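Local coordinates for uncharacterized conserved protein YndB, AHSA1/START domain (Micromonospora chersina, PDB 6V04), which is of unknown function but, as a START/Bet v1-like protein involved in dynemicin biosynthesis, may act as a cyclase/aromatase, at residues S154-G160 against G232-L238. Numbering follows the deposited sequence.
Sequences SVVLPNG and GERGRTL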
# COMPACT_ATOMS: atom_id res chain seq x y z
N SER A 154 4.30 3.55 4.27
CA SER A 154 5.32 4.52 4.64
C SER A 154 4.68 5.86 4.99
O SER A 154 3.54 6.16 4.59
CB SER A 154 6.35 4.73 3.53
OG SER A 154 5.82 5.56 2.51
N VAL A 155 5.44 6.67 5.71
CA VAL A 155 5.06 8.04 6.01
C VAL A 155 6.33 8.87 6.08
O VAL A 155 7.36 8.40 6.58
CB VAL A 155 4.23 8.10 7.31
CG1 VAL A 155 5.05 7.63 8.51
CG2 VAL A 155 3.69 9.50 7.53
N VAL A 156 6.28 10.08 5.56
CA VAL A 156 7.43 10.97 5.62
C VAL A 156 7.32 11.82 6.87
O VAL A 156 6.31 12.50 7.08
CB VAL A 156 7.52 11.85 4.36
CG1 VAL A 156 8.68 12.85 4.51
CG2 VAL A 156 7.72 10.97 3.14
N LEU A 157 8.35 11.78 7.68
CA LEU A 157 8.42 12.50 8.92
C LEU A 157 9.35 13.70 8.77
O LEU A 157 10.29 13.67 7.97
CB LEU A 157 8.93 11.61 10.06
CG LEU A 157 8.16 10.31 10.31
CD1 LEU A 157 8.86 9.50 11.39
CD2 LEU A 157 6.72 10.57 10.68
N PRO A 158 9.14 14.76 9.54
CA PRO A 158 10.11 15.85 9.56
C PRO A 158 11.46 15.38 10.08
O PRO A 158 11.58 14.38 10.79
CB PRO A 158 9.48 16.88 10.51
CG PRO A 158 8.50 16.11 11.33
CD PRO A 158 8.00 15.00 10.45
N ASN A 159 12.50 16.12 9.68
CA ASN A 159 13.87 15.90 10.14
C ASN A 159 14.09 16.59 11.49
O ASN A 159 14.97 17.44 11.66
CB ASN A 159 14.86 16.43 9.11
CG ASN A 159 14.92 15.57 7.85
OD1 ASN A 159 14.80 14.35 7.92
ND2 ASN A 159 15.11 16.21 6.71
N GLY A 160 13.28 16.21 12.48
CA GLY A 160 13.30 16.83 13.78
C GLY A 160 14.02 16.00 14.83
O GLY A 160 14.70 15.01 14.53
N GLY A 232 16.21 11.95 4.16
CA GLY A 232 16.10 12.67 2.91
C GLY A 232 15.89 14.15 3.14
O GLY A 232 15.49 14.57 4.23
N GLU A 233 16.19 14.95 2.11
CA GLU A 233 15.89 16.38 2.17
C GLU A 233 14.42 16.62 2.44
O GLU A 233 14.06 17.58 3.13
CB GLU A 233 16.29 17.07 0.86
CG GLU A 233 17.79 17.13 0.60
CD GLU A 233 18.11 17.86 -0.69
OE1 GLU A 233 17.23 18.57 -1.21
OE2 GLU A 233 19.25 17.71 -1.19
N ARG A 234 13.55 15.75 1.93
CA ARG A 234 12.11 15.92 2.09
C ARG A 234 11.64 15.58 3.50
O ARG A 234 10.48 15.86 3.82
CB ARG A 234 11.36 15.04 1.10
CG ARG A 234 11.36 13.53 1.46
CD ARG A 234 10.68 12.71 0.39
NE ARG A 234 10.50 11.32 0.79
CZ ARG A 234 9.79 10.42 0.12
NH1 ARG A 234 9.18 10.76 -1.01
NH2 ARG A 234 9.67 9.17 0.58
N GLY A 235 12.49 14.96 4.31
CA GLY A 235 12.11 14.36 5.57
C GLY A 235 12.60 12.93 5.66
O GLY A 235 13.20 12.39 4.73
N ARG A 236 12.34 12.30 6.81
CA ARG A 236 12.73 10.92 7.06
C ARG A 236 11.57 10.03 6.68
O ARG A 236 10.46 10.22 7.18
CB ARG A 236 13.10 10.68 8.52
CG ARG A 236 14.51 11.11 8.88
CD ARG A 236 14.91 10.60 10.25
NE ARG A 236 14.53 11.52 11.31
CZ ARG A 236 15.24 12.59 11.65
NH1 ARG A 236 16.36 12.88 11.00
NH2 ARG A 236 14.83 13.37 12.64
N THR A 237 11.81 9.06 5.81
CA THR A 237 10.75 8.14 5.42
C THR A 237 10.75 6.95 6.38
O THR A 237 11.73 6.20 6.44
CB THR A 237 10.90 7.66 3.98
OG1 THR A 237 10.84 8.79 3.11
CG2 THR A 237 9.79 6.69 3.62
N LEU A 238 9.67 6.80 7.13
CA LEU A 238 9.45 5.66 8.00
C LEU A 238 8.64 4.64 7.23
O LEU A 238 7.53 4.94 6.79
CB LEU A 238 8.71 6.12 9.25
CG LEU A 238 8.20 5.00 10.15
CD1 LEU A 238 9.36 4.23 10.73
CD2 LEU A 238 7.33 5.58 11.26
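Val155 and Leu157 pair with Leu238 and Arg236 as hydrogen-bonded partners where strand 151-157 forms one edge of a seven-stranded antiparallel sheet; its strand order repeats that of the N-terminal sheet, consistent with a second START/Bet v1-like half. The bond from Leu157 N to Arg236 O is short (2.7 Å) and nearly straight (173°). Val155, Leu157 and Leu238 point to the face covered by helix 252-277, where Leu157 CD1 lies 4.0 Å from Leu238 CB. Val156 and Thr237, a non-hydrogen-bonded pair, lie on the other face, where the Arg234 side chain also runs. From CB, that arginine of the type I turn Gly232-Gly235 places CG between its backbone N and carbonyl carbon (chi1 75°), then runs extended to NE, crossing Val156 at about a right angle. Its CG meets Val156 CG1; NE, CZ and NH2 pass Val156 CG2, which sits over one guanidinium face, offset toward the rim. At the tip, NH2 donates in the guanidinium plane to Thr237 OG1 (2.8 Å), while NH1 bonds Pro112 O, tying the turn to a loop that follows strand 103-110. Beyond the strand end, Asn159 ND2 reaches Gly232 O at 3.0 Å, almost in line with that carbonyl, which also accepts from Gly235 N.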